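Local coordinates for protein BlEst2 (Bacillus licheniformis, PDB 6WPX) that probably hydrolyses ester bonds as a lipase or esterase, and is captured in a propeptide form whose C-terminal domain has autoinhibitory effects, at residues 303-308 with 381-386; 309-314 with 360-365; 407-412 with 451-456; 446-451 with 466-471. All coordinates share one frame; numbering follows the deposited sequence.

Interaction 1: 303-308 with 381-386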
loop_
_atom_site.group_PDB
_atom_site.type_symbol
_atom_site.label_atom_id
_atom_site.label_comp_id
_atom_site.label_asym_id
_atom_site.label_seq_id
_atom_site.Cartn_x
_atom_site.Cartn_y
_atom_site.Cartn_z
ATOM N N GLU A 303 13.774 -22.091 -4.097
ATOM C CA GLU A 303 13.894 -20.989 -5.051
ATOM C C GLU A 303 15.292 -20.435 -4.982
ATOM O O GLU A 303 15.727 -19.975 -3.922
ATOM C CB GLU A 303 12.869 -19.853 -4.768
ATOM C CG GLU A 303 11.438 -20.195 -5.145
ATOM C CD GLU A 303 11.109 -20.388 -6.617
ATOM O OE1 GLU A 303 9.973 -20.839 -6.892
ATOM O OE2 GLU A 303 11.975 -20.135 -7.488
ATOM N N GLU A 304 15.999 -20.492 -6.096
ATOM C CA GLU A 304 17.347 -19.946 -6.160
ATOM C C GLU A 304 17.260 -18.466 -6.483
ATOM O O GLU A 304 16.282 -18.013 -7.063
ATOM C CB GLU A 304 18.187 -20.652 -7.230
ATOM C CG GLU A 304 18.591 -22.066 -6.856
ATOM C CD GLU A 304 19.535 -22.723 -7.845
ATOM O OE1 GLU A 304 19.610 -22.275 -9.011
ATOM O OE2 GLU A 304 20.204 -23.701 -7.449
ATOM N N PHE A 305 18.259 -17.716 -6.084
ATOM C CA PHE A 305 18.343 -16.302 -6.413
ATOM C C PHE A 305 19.787 -15.859 -6.368
ATOM O O PHE A 305 20.536 -16.265 -5.486
ATOM C CB PHE A 305 17.422 -15.406 -5.554
ATOM C CG PHE A 305 17.764 -15.262 -4.091
ATOM C CD1 PHE A 305 17.310 -16.191 -3.158
ATOM C CD2 PHE A 305 18.483 -14.168 -3.636
ATOM C CE1 PHE A 305 17.610 -16.050 -1.798
ATOM C CE2 PHE A 305 18.790 -14.025 -2.275
ATOM C CZ PHE A 305 18.338 -14.958 -1.362
ATOM N N ALA A 306 20.163 -15.032 -7.329
ATOM C CA ALA A 306 21.476 -14.442 -7.444
ATOM C C ALA A 306 21.582 -13.251 -6.500
ATOM O O ALA A 306 20.631 -12.473 -6.330
ATOM C CB ALA A 306 21.712 -13.976 -8.877
ATOM N N VAL A 307 22.753 -13.117 -5.887
ATOM C CA VAL A 307 23.101 -11.953 -5.082
ATOM C C VAL A 307 24.384 -11.490 -5.740
ATOM O O VAL A 307 25.376 -12.222 -5.731
ATOM C CB VAL A 307 23.278 -12.219 -3.567
ATOM C CG1 VAL A 307 23.893 -10.994 -2.862
ATOM C CG2 VAL A 307 21.943 -12.589 -2.919
ATOM N N GLU A 308 24.355 -10.308 -6.349
ATOM C CA GLU A 308 25.527 -9.741 -7.000
ATOM C C GLU A 308 26.592 -9.318 -5.954
ATOM O O GLU A 308 26.320 -9.290 -4.747
ATOM C CB GLU A 308 25.115 -8.562 -7.913
ATOM C CG GLU A 308 24.643 -7.312 -7.188
ATOM C CD GLU A 308 23.166 -7.248 -6.834
ATOM O OE1 GLU A 308 22.460 -8.280 -6.929
ATOM O OE2 GLU A 308 22.721 -6.152 -6.422
ATOM N N PHE A 381 7.594 -15.206 -2.482
ATOM C CA PHE A 381 8.991 -15.117 -2.065
ATOM C C PHE A 381 9.542 -13.810 -2.551
ATOM O O PHE A 381 9.502 -13.537 -3.747
ATOM C CB PHE A 381 9.798 -16.306 -2.649
ATOM C CG PHE A 381 11.292 -16.173 -2.457
ATOM C CD1 PHE A 381 11.830 -15.881 -1.202
ATOM C CD2 PHE A 381 12.161 -16.326 -3.528
ATOM C CE1 PHE A 381 13.206 -15.736 -1.028
ATOM C CE2 PHE A 381 13.548 -16.206 -3.352
ATOM C CZ PHE A 381 14.063 -15.925 -2.097
ATOM N N ILE A 382 10.055 -12.982 -1.620
ATOM C CA ILE A 382 10.551 -11.655 -1.981
ATOM C C ILE A 382 11.888 -11.405 -1.337
ATOM O O ILE A 382 12.068 -11.630 -0.137
ATOM C CB ILE A 382 9.530 -10.521 -1.611
ATOM C CG1 ILE A 382 8.175 -10.725 -2.300
ATOM C CG2 ILE A 382 10.075 -9.098 -1.880
ATOM C CD1 ILE A 382 7.039 -10.011 -1.611
ATOM N N VAL A 383 12.802 -10.887 -2.134
ATOM C CA VAL A 383 14.120 -10.463 -1.675
ATOM C C VAL A 383 14.238 -8.974 -1.976
ATOM O O VAL A 383 13.958 -8.561 -3.099
ATOM C CB VAL A 383 15.290 -11.263 -2.321
ATOM C CG1 VAL A 383 16.650 -10.788 -1.787
ATOM C CG2 VAL A 383 15.132 -12.755 -2.076
ATOM N N THR A 384 14.664 -8.174 -0.998
ATOM C CA THR A 384 14.948 -6.768 -1.291
ATOM C C THR A 384 16.459 -6.639 -1.205
ATOM O O THR A 384 17.091 -7.404 -0.482
ATOM C CB THR A 384 14.200 -5.763 -0.385
ATOM O OG1 THR A 384 14.887 -5.700 0.859
ATOM C CG2 THR A 384 12.715 -6.109 -0.198
ATOM N N PHE A 385 17.034 -5.708 -1.956
ATOM C CA PHE A 385 18.474 -5.503 -2.000
ATOM C C PHE A 385 18.831 -4.074 -1.710
ATOM O O PHE A 385 18.239 -3.141 -2.280
ATOM C CB PHE A 385 19.041 -5.836 -3.396
ATOM C CG PHE A 385 18.762 -7.229 -3.916
ATOM C CD1 PHE A 385 17.515 -7.554 -4.454
ATOM C CD2 PHE A 385 19.756 -8.204 -3.907
ATOM C CE1 PHE A 385 17.254 -8.836 -4.925
ATOM C CE2 PHE A 385 19.494 -9.499 -4.386
ATOM C CZ PHE A 385 18.249 -9.796 -4.904
ATOM N N ASP A 386 19.828 -3.914 -0.843
ATOM C CA ASP A 386 20.418 -2.610 -0.572
ATOM C C ASP A 386 21.754 -2.724 -1.359
ATOM O O ASP A 386 22.714 -3.338 -0.895
ATOM C CB ASP A 386 20.639 -2.375 0.931
ATOM C CG ASP A 386 21.258 -1.011 1.234
ATOM O OD1 ASP A 386 21.620 -0.294 0.275
ATOM O OD2 ASP A 386 21.323 -0.643 2.420
#
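Phe-305 on one strand and Phe-381 and Phe-385 on another carry most of a contact between two facing antiparallel sheets, a beta-sandwich packing. Strand 300-307 borders one sheet and strand 377-386 belongs to the other. Two measures support this reading: the short strand axes approach to 9.9 Å at 16°, and no hydrogen bond joins the segments, the gap being filled almost wholly by side chains. CG of Phe-305 sits in the crowded position between its backbone N and carbonyl carbon (chi1 68°), which turns one ring face to the opposite strand. Val-383 is the piece between two rings: its CG2 lies over the centre of that face, 3.8 Å from the Phe-305 centroid, a CH-pi contact, and its CG1 lies over a face of Phe-385, toward the rim. Phe-381 brings its CZ within 3.4 Å of Phe-305 CD1; the centroids are 5.5 Å apart and the planes turn by 58°, an oblique aromatic pair. Phe-381 also meets Glu-303 CB near its CD2, whereas the Glu-303 carboxylate turns off to a salt bridge with Arg-301. The Phe-385 ring, in cation-pi contact with Arg-465, touches Val-307 CG2 and Glu-308 OE1 obliquely. Glu-308 OE2 accepts from Ser-387 OG and forms a salt bridge with Arg-465. The backbone O of Ala-306 lies at the edge of the Phe-385 ring, near its plane, 3.7 Å from CE2.

Interaction 2: 309-314 with 360-365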
loop_
_atom_site.group_PDB
_atom_site.type_symbol
_atom_site.label_atom_id
_atom_site.label_comp_id
_atom_site.label_asym_id
_atom_site.label_seq_id
_atom_site.Cartn_x
_atom_site.Cartn_y
_atom_site.Cartn_z
ATOM N N LYS A 309 27.800 -9.001 -6.415
ATOM C CA LYS A 309 28.874 -8.508 -5.545
ATOM C C LYS A 309 28.493 -7.106 -5.083
ATOM O O LYS A 309 27.797 -6.401 -5.815
ATOM C CB LYS A 309 30.222 -8.449 -6.316
ATOM C CG LYS A 309 30.823 -9.803 -6.663
ATOM C CD LYS A 309 32.176 -9.671 -7.345
ATOM C CE LYS A 309 32.541 -10.928 -8.097
ATOM N NZ LYS A 309 33.809 -10.770 -8.856
ATOM N N GLY A 310 28.958 -6.709 -3.897
ATOM C CA GLY A 310 28.739 -5.366 -3.371
ATOM C C GLY A 310 27.386 -5.067 -2.762
ATOM O O GLY A 310 27.019 -3.895 -2.608
ATOM N N VAL A 311 26.644 -6.112 -2.362
ATOM C CA VAL A 311 25.332 -5.889 -1.741
ATOM C C VAL A 311 25.557 -5.591 -0.263
ATOM O O VAL A 311 26.231 -6.357 0.430
ATOM C CB VAL A 311 24.334 -7.066 -1.995
ATOM C CG1 VAL A 311 23.019 -6.863 -1.240
ATOM C CG2 VAL A 311 24.052 -7.224 -3.474
ATOM N N LYS A 312 24.979 -4.485 0.218
ATOM C CA LYS A 312 25.104 -4.053 1.605
ATOM C C LYS A 312 24.192 -4.872 2.513
ATOM O O LYS A 312 24.558 -5.186 3.649
ATOM C CB LYS A 312 24.792 -2.553 1.711
ATOM C CG LYS A 312 25.242 -1.894 3.014
ATOM C CD LYS A 312 26.764 -1.762 3.134
ATOM C CE LYS A 312 27.156 -0.905 4.310
ATOM N NZ LYS A 312 26.962 0.542 4.029
ATOM N N GLU A 313 23.009 -5.239 1.992
ATOM C CA GLU A 313 22.005 -5.984 2.727
ATOM C C GLU A 313 20.974 -6.566 1.801
ATOM O O GLU A 313 20.607 -5.964 0.797
ATOM C CB GLU A 313 21.272 -5.053 3.724
ATOM C CG GLU A 313 20.411 -5.789 4.742
ATOM C CD GLU A 313 19.661 -4.942 5.752
ATOM O OE1 GLU A 313 19.238 -3.817 5.407
ATOM O OE2 GLU A 313 19.446 -5.433 6.882
ATOM N N ILE A 314 20.450 -7.718 2.192
ATOM C CA ILE A 314 19.294 -8.331 1.579
ATOM C C ILE A 314 18.296 -8.554 2.710
ATOM O O ILE A 314 18.695 -8.852 3.833
ATOM C CB ILE A 314 19.560 -9.645 0.756
ATOM C CG1 ILE A 314 20.278 -10.735 1.588
ATOM C CG2 ILE A 314 20.301 -9.358 -0.570
ATOM C CD1 ILE A 314 20.252 -12.162 0.985
ATOM N N LYS A 360 23.278 -8.910 6.491
ATOM C CA LYS A 360 24.227 -7.828 6.228
ATOM C C LYS A 360 25.331 -8.394 5.357
ATOM O O LYS A 360 25.729 -9.554 5.546
ATOM C CB LYS A 360 24.815 -7.294 7.547
ATOM C CG LYS A 360 23.783 -6.710 8.523
ATOM C CD LYS A 360 24.239 -6.865 10.002
ATOM C CE LYS A 360 24.645 -5.570 10.675
ATOM N NZ LYS A 360 25.197 -5.793 12.044
ATOM N N ASN A 361 25.826 -7.586 4.401
ATOM C CA ASN A 361 26.915 -7.938 3.484
ATOM C C ASN A 361 26.838 -9.388 2.998
ATOM O O ASN A 361 27.744 -10.189 3.279
ATOM C CB ASN A 361 28.294 -7.653 4.111
ATOM C CG ASN A 361 28.455 -6.251 4.619
ATOM O OD1 ASN A 361 28.520 -6.028 5.817
ATOM N ND2 ASN A 361 28.389 -5.276 3.730
ATOM N N PRO A 362 25.745 -9.767 2.301
ATOM C CA PRO A 362 25.627 -11.163 1.856
ATOM C C PRO A 362 26.685 -11.535 0.829
ATOM O O PRO A 362 27.032 -10.707 -0.009
ATOM C CB PRO A 362 24.221 -11.220 1.267
ATOM C CG PRO A 362 23.934 -9.839 0.824
ATOM C CD PRO A 362 24.577 -8.968 1.862
ATOM N N ALA A 363 27.198 -12.777 0.908
ATOM C CA ALA A 363 28.185 -13.294 -0.026
ATOM C C ALA A 363 27.560 -13.329 -1.431
ATOM O O ALA A 363 26.379 -13.646 -1.574
ATOM C CB ALA A 363 28.607 -14.698 0.397
ATOM N N ALA A 364 28.332 -12.938 -2.452
ATOM C CA ALA A 364 27.854 -12.929 -3.833
ATOM C C ALA A 364 27.761 -14.335 -4.332
ATOM O O ALA A 364 28.570 -15.180 -3.945
ATOM C CB ALA A 364 28.792 -12.138 -4.719
ATOM N N GLY A 365 26.779 -14.585 -5.189
ATOM C CA GLY A 365 26.573 -15.904 -5.760
ATOM C C GLY A 365 25.121 -16.327 -5.702
ATOM O O GLY A 365 24.229 -15.494 -5.510
HETATM O O HOH W 1 27.332 -9.190 -1.996
HETATM O O HOH W 2 28.343 -8.225 0.400
#
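The flat carboxamide of Asn-361 runs alongside the Lys-312 chain and points the same way, Asn-361 ND2 lying 3.9 Å from Lys-312 CD. Next to it is the puckered ring of Pro-362, whose CG touches both Val-311 CG1 (3.7 Å) and Ile-314 CG1 (3.8 Å), which come at about a right angle to each other. Pro-362 CD sits 3.4 Å from Val-311 O. The backbone N of Asn-361 donates to Lys-312 O at 2.8 Å; the bond is straight at its hydrogen (163°), but the donor stands 53° above the carbonyl plane and off the lone pair. One residue further on, Glu-313 and Lys-360 form an antiparallel non-hydrogen-bonded pair, where strands 313-320 and 353-360 come together in the five-stranded sheet. Lys-312 and Glu-313 together face Asp-386 on the other neighbouring strand, a classic beta bulge. Between Val-311 and Pro-362 the backbones stand further apart and are bridged by water, before closing again at Lys-309 and Ala-364: one molecule accepts from Val-311 N at 3.2 Å, while a second lies 2.8 Å from both Val-311 O and Pro-362 O. At the exposed end, the methyl CB of Ala-364 rests 3.7 Å from Lys-309 CG.

Interaction 3: 407-412 with 451-456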
loop_
_atom_site.group_PDB
_atom_site.type_symbol
_atom_site.label_atom_id
_atom_site.label_comp_id
_atom_site.label_asym_id
_atom_site.label_seq_id
_atom_site.Cartn_x
_atom_site.Cartn_y
_atom_site.Cartn_z
ATOM N N VAL A 407 21.700 -8.469 -20.691
ATOM C CA VAL A 407 20.424 -8.230 -19.963
ATOM C C VAL A 407 19.227 -8.864 -20.663
ATOM O O VAL A 407 18.943 -8.504 -21.791
ATOM C CB VAL A 407 20.130 -6.739 -19.701
ATOM C CG1 VAL A 407 18.775 -6.569 -19.031
ATOM C CG2 VAL A 407 21.218 -6.033 -18.919
ATOM N N LYS A 408 18.487 -9.691 -19.932
ATOM C CA LYS A 408 17.281 -10.344 -20.436
ATOM C C LYS A 408 16.081 -9.899 -19.585
ATOM O O LYS A 408 16.260 -9.538 -18.411
ATOM C CB LYS A 408 17.419 -11.875 -20.402
ATOM C CG LYS A 408 18.424 -12.431 -21.413
ATOM C CD LYS A 408 17.822 -12.621 -22.810
ATOM C CE LYS A 408 18.859 -13.048 -23.819
ATOM N NZ LYS A 408 18.327 -13.000 -25.205
ATOM N N ALA A 409 14.872 -9.898 -20.188
ATOM C CA ALA A 409 13.626 -9.511 -19.542
ATOM C C ALA A 409 12.493 -10.403 -19.999
ATOM O O ALA A 409 12.204 -10.462 -21.190
ATOM C CB ALA A 409 13.296 -8.069 -19.860
ATOM N N SER A 410 11.855 -11.102 -19.059
ATOM C CA SER A 410 10.699 -11.959 -19.352
ATOM C C SER A 410 9.470 -11.283 -18.733
ATOM O O SER A 410 9.542 -10.768 -17.612
ATOM C CB SER A 410 10.911 -13.376 -18.831
ATOM O OG SER A 410 11.038 -13.379 -17.420
ATOM N N VAL A 411 8.389 -11.180 -19.491
ATOM C CA VAL A 411 7.174 -10.495 -19.067
ATOM C C VAL A 411 6.022 -11.448 -18.718
ATOM O O VAL A 411 5.715 -12.348 -19.498
ATOM C CB VAL A 411 6.763 -9.458 -20.144
ATOM C CG1 VAL A 411 5.430 -8.791 -19.808
ATOM C CG2 VAL A 411 7.853 -8.409 -20.320
ATOM N N ARG A 412 5.399 -11.236 -17.548
ATOM C CA ARG A 412 4.199 -11.921 -17.052
ATOM C C ARG A 412 3.216 -10.796 -16.770
ATOM O O ARG A 412 3.611 -9.778 -16.207
ATOM C CB ARG A 412 4.475 -12.718 -15.773
ATOM C CG ARG A 412 5.101 -14.072 -16.048
ATOM C CD ARG A 412 5.723 -14.692 -14.804
ATOM N NE ARG A 412 6.627 -15.765 -15.202
ATOM C CZ ARG A 412 6.288 -17.045 -15.264
ATOM N NH1 ARG A 412 7.153 -17.944 -15.716
ATOM N NH2 ARG A 412 5.081 -17.438 -14.878
ATOM N N ILE A 451 8.030 -7.732 -14.793
ATOM C CA ILE A 451 9.180 -7.830 -15.689
ATOM C C ILE A 451 10.329 -8.417 -14.900
ATOM O O ILE A 451 10.831 -7.780 -13.971
ATOM C CB ILE A 451 9.553 -6.461 -16.349
ATOM C CG1 ILE A 451 8.356 -5.847 -17.124
ATOM C CG2 ILE A 451 10.794 -6.603 -17.267
ATOM C CD1 ILE A 451 7.758 -4.668 -16.410
ATOM N N ASP A 452 10.722 -9.645 -15.244
ATOM C CA ASP A 452 11.851 -10.292 -14.578
ATOM C C ASP A 452 13.125 -10.048 -15.359
ATOM O O ASP A 452 13.244 -10.480 -16.512
ATOM C CB ASP A 452 11.605 -11.799 -14.355
ATOM C CG ASP A 452 10.968 -12.010 -12.988
ATOM O OD1 ASP A 452 11.706 -11.933 -11.968
ATOM O OD2 ASP A 452 9.725 -12.186 -12.930
ATOM N N LEU A 453 14.054 -9.327 -14.732
ATOM C CA LEU A 453 15.351 -8.972 -15.276
ATOM C C LEU A 453 16.433 -9.870 -14.747
ATOM O O LEU A 453 16.487 -10.150 -13.552
ATOM C CB LEU A 453 15.712 -7.520 -14.921
ATOM C CG LEU A 453 14.830 -6.396 -15.454
ATOM C CD1 LEU A 453 15.386 -5.061 -15.024
ATOM C CD2 LEU A 453 14.776 -6.399 -16.987
ATOM N N SER A 454 17.343 -10.269 -15.641
ATOM C CA SER A 454 18.518 -11.074 -15.346
ATOM C C SER A 454 19.671 -10.582 -16.230
ATOM O O SER A 454 19.443 -9.938 -17.252
ATOM C CB SER A 454 18.249 -12.552 -15.631
ATOM O OG SER A 454 17.890 -12.740 -16.990
ATOM N N GLY A 455 20.883 -10.932 -15.831
ATOM C CA GLY A 455 22.107 -10.603 -16.541
ATOM C C GLY A 455 23.300 -10.595 -15.616
ATOM O O GLY A 455 23.281 -11.207 -14.548
ATOM N N LYS A 456 24.342 -9.876 -16.016
ATOM C CA LYS A 456 25.584 -9.770 -15.272
ATOM C C LYS A 456 25.860 -8.325 -14.949
ATOM O O LYS A 456 25.495 -7.452 -15.738
ATOM C CB LYS A 456 26.729 -10.307 -16.139
ATOM C CG LYS A 456 27.120 -11.750 -15.866
ATOM C CD LYS A 456 28.102 -12.271 -16.941
ATOM C CE LYS A 456 29.342 -11.418 -17.115
ATOM N NZ LYS A 456 30.235 -11.909 -18.195
#
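Ala-409 CB touches two apolar branches of the neighbouring strand, with Leu-453 CD2 at 3.6 Å from it and Ile-451 CG2 at 3.9 Å. Val-411 extends the row: its CG2 lies alongside Ile-451 CG1, both side chains pointing the same way, 4.1 Å apart. Ile-451 can serve both partners because CG2 stands anti to its backbone N while CG1 stands anti to its carbonyl carbon (chi1 -57°), which splits its branches between Ala-409 and Val-411. Helix 432-438 packs on this face through Ile-432 and Leu-435. Beneath it, the backbones are tied by Lys-408 with Ser-454 and Ser-410 with Asp-452, each pair exchanging two hydrogen bonds; the straightest, Lys-408 N to Ser-454 O, measures 2.9 Å and 170°. The opposite face is polar. Ser-410 OG rests 3.5 Å from Asp-452 CB, and Ser-454 OG touches Lys-408 CB. The Asp-452 carboxylate is satisfied elsewhere: OD1 takes Thr-466 OG1 and a salt bridge from Arg-293, and OD2 takes Trp-161 NE1, which fixes its rotation. Axes at 162° and alternating hydrogen-bonded and non-hydrogen-bonded pairs mark an antiparallel beta sheet, here five-stranded, with one helix-packed and one polar face.

Interaction 4: 446-451 with 466-471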
loop_
_atom_site.group_PDB
_atom_site.type_symbol
_atom_site.label_atom_id
_atom_site.label_comp_id
_atom_site.label_asym_id
_atom_site.label_seq_id
_atom_site.Cartn_x
_atom_site.Cartn_y
_atom_site.Cartn_z
ATOM N N MET A 446 -7.378 -2.708 -15.709
ATOM C CA MET A 446 -6.267 -2.607 -14.748
ATOM C C MET A 446 -5.233 -3.636 -15.160
ATOM O O MET A 446 -5.539 -4.827 -15.222
ATOM C CB MET A 446 -6.711 -2.978 -13.319
ATOM C CG MET A 446 -6.980 -1.834 -12.400
ATOM S SD MET A 446 -5.835 -0.450 -12.400
ATOM C CE MET A 446 -4.381 -1.165 -11.868
ATOM N N TYR A 447 -4.009 -3.191 -15.388
ATOM C CA TYR A 447 -2.915 -4.076 -15.752
ATOM C C TYR A 447 -1.944 -4.220 -14.603
ATOM O O TYR A 447 -1.632 -3.253 -13.909
ATOM C CB TYR A 447 -2.118 -3.488 -16.918
ATOM C CG TYR A 447 -2.833 -3.506 -18.241
ATOM C CD1 TYR A 447 -3.776 -2.528 -18.561
ATOM C CD2 TYR A 447 -2.534 -4.465 -19.201
ATOM C CE1 TYR A 447 -4.426 -2.531 -19.789
ATOM C CE2 TYR A 447 -3.159 -4.460 -20.447
ATOM C CZ TYR A 447 -4.093 -3.482 -20.739
ATOM O OH TYR A 447 -4.727 -3.487 -21.954
ATOM N N SER A 448 -1.409 -5.406 -14.462
ATOM C CA SER A 448 -0.299 -5.625 -13.574
ATOM C C SER A 448 0.751 -6.294 -14.449
ATOM O O SER A 448 0.468 -7.305 -15.063
ATOM C CB SER A 448 -0.666 -6.485 -12.379
ATOM O OG SER A 448 0.552 -6.654 -11.679
ATOM N N VAL A 449 1.928 -5.677 -14.580
ATOM C CA VAL A 449 2.994 -6.209 -15.398
ATOM C C VAL A 449 4.180 -6.530 -14.540
ATOM O O VAL A 449 4.648 -5.686 -13.794
ATOM C CB VAL A 449 3.351 -5.293 -16.601
ATOM C CG1 VAL A 449 4.312 -6.000 -17.550
ATOM C CG2 VAL A 449 2.092 -4.860 -17.352
ATOM N N THR A 450 4.639 -7.777 -14.627
ATOM C CA THR A 450 5.819 -8.262 -13.925
ATOM C C THR A 450 6.919 -8.455 -14.949
ATOM O O THR A 450 6.776 -9.271 -15.852
ATOM C CB THR A 450 5.520 -9.549 -13.155
ATOM O OG1 THR A 450 4.574 -9.266 -12.131
ATOM C CG2 THR A 450 6.755 -10.106 -12.491
ATOM N N ILE A 451 8.030 -7.732 -14.793
ATOM C CA ILE A 451 9.180 -7.830 -15.689
ATOM C C ILE A 451 10.329 -8.417 -14.900
ATOM O O ILE A 451 10.831 -7.780 -13.971
ATOM C CB ILE A 451 9.553 -6.461 -16.349
ATOM C CG1 ILE A 451 8.356 -5.847 -17.124
ATOM C CG2 ILE A 451 10.794 -6.603 -17.267
ATOM C CD1 ILE A 451 7.758 -4.668 -16.410
ATOM N N THR A 466 12.974 -8.087 -10.183
ATOM C CA THR A 466 11.603 -8.204 -10.660
ATOM C C THR A 466 10.949 -6.847 -10.501
ATOM O O THR A 466 10.856 -6.331 -9.387
ATOM C CB THR A 466 10.832 -9.259 -9.871
ATOM O OG1 THR A 466 11.626 -10.431 -9.705
ATOM C CG2 THR A 466 9.526 -9.611 -10.541
ATOM N N ILE A 467 10.504 -6.272 -11.615
ATOM C CA ILE A 467 9.842 -4.971 -11.628
ATOM C C ILE A 467 8.370 -5.212 -11.811
ATOM O O ILE A 467 7.979 -5.963 -12.696
ATOM C CB ILE A 467 10.421 -4.056 -12.748
ATOM C CG1 ILE A 467 11.953 -3.857 -12.527
ATOM C CG2 ILE A 467 9.658 -2.688 -12.836
ATOM C CD1 ILE A 467 12.671 -3.121 -13.605
ATOM N N ILE A 468 7.549 -4.580 -10.965
ATOM C CA ILE A 468 6.095 -4.644 -11.058
ATOM C C ILE A 468 5.559 -3.266 -11.452
ATOM O O ILE A 468 5.840 -2.273 -10.783
ATOM C CB ILE A 468 5.446 -5.172 -9.751
ATOM C CG1 ILE A 468 5.806 -6.658 -9.551
ATOM C CG2 ILE A 468 3.898 -4.939 -9.759
ATOM C CD1 ILE A 468 5.465 -7.168 -8.245
ATOM N N ARG A 469 4.785 -3.221 -12.535
ATOM C CA ARG A 469 4.141 -2.003 -13.020
ATOM C C ARG A 469 2.630 -2.178 -12.922
ATOM O O ARG A 469 2.092 -3.240 -13.254
ATOM C CB ARG A 469 4.543 -1.706 -14.465
ATOM C CG ARG A 469 6.033 -1.417 -14.646
ATOM C CD ARG A 469 6.376 -1.243 -16.109
ATOM N NE ARG A 469 5.800 -0.019 -16.669
ATOM C CZ ARG A 469 5.806 0.289 -17.962
ATOM N NH1 ARG A 469 6.343 -0.540 -18.847
ATOM N NH2 ARG A 469 5.266 1.426 -18.381
ATOM N N SER A 470 1.964 -1.125 -12.466
ATOM C CA SER A 470 0.526 -1.016 -12.293
ATOM C C SER A 470 0.023 0.054 -13.235
ATOM O O SER A 470 0.395 1.211 -13.102
ATOM C CB SER A 470 0.197 -0.634 -10.852
ATOM O OG SER A 470 -1.204 -0.555 -10.655
ATOM N N ILE A 471 -0.803 -0.328 -14.196
ATOM C CA ILE A 471 -1.295 0.596 -15.228
ATOM C C ILE A 471 -2.786 0.500 -15.401
ATOM O O ILE A 471 -3.306 -0.578 -15.656
ATOM C CB ILE A 471 -0.557 0.382 -16.599
ATOM C CG1 ILE A 471 0.985 0.433 -16.434
ATOM C CG2 ILE A 471 -1.036 1.396 -17.679
ATOM C CD1 ILE A 471 1.803 -0.128 -17.554
HETATM O O HOH W 3 -1.786 -3.152 -11.000
#
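Thr-450 and Thr-466 meet methyl to methyl, CG2 to CG2 at 3.4 Å, tighter than usual for two carbons. Both methyls stand anti to their own backbone N, which sends them at each other across the strands. Beside them Thr-450 lies parallel to Ile-468, OG1 next to CG1. Thr-466 OG1 has partners outside the pair, Asp-452 OD1 and the backbone N of Ile-292, which leaves its methyl turned to Thr-450. The backbone bonds beneath are short and straight: Ile-451 N reaches Ile-467 O at 2.7 Å and 174°, nearly along the C=O axis, and Val-449 and Arg-469 exchange two bonds, each lying in the acceptor's carbonyl plane. Six such bonds, with strand axes at 164°, define the antiparallel beta hairpin of strands 445-456 and 462-473. Arg-469, only partly buried, marks the looser, solvent side. Its CD meets Ile-451 CD1 at 3.7 Å, and Ile-471 CD1 lies 3.7 Å above one face of its guanidinium, toward the rim. A bend at chi3 (69°) carries that group out to a salt bridge with Glu-481. At the far end, still buried, one water joins the polar groups. Tyr-447 puts the edge of its ring in plane with Ile-471 O, CD1 to O 3.5 Å, while its hydroxyl bonds Lys-443 O. Met-446 curls so that CE comes within 3.5 Å of Ser-470 OG. Ser-470 OG donates to a water 2.7 Å away, which donates in turn to Tyr-447 O, and a hydrogen bond also joins Ser-470 OG to Gly-182 N.

Interactions 1 and 4 are buried, whereas 2 and 3 are only partly so. Interaction 1 joins two sheets without a hydrogen bond, mainly through side chains; the other three involve backbone hydrogen bonding, a single bond in interaction 2 against four and six in interactions 3 and 4. Interaction 2 touches interaction 1 through neighbouring strands 377-386 and 313-320, and is nested within its chain loop, trading aromatic packing for proline, water and lysine chains at the surface. Interactions 3 and 4 share strand 445-456 and Ile-451, building one sheet from both sides of that strand. Between 1 and 3 the nearest atoms stay about 7 Å apart.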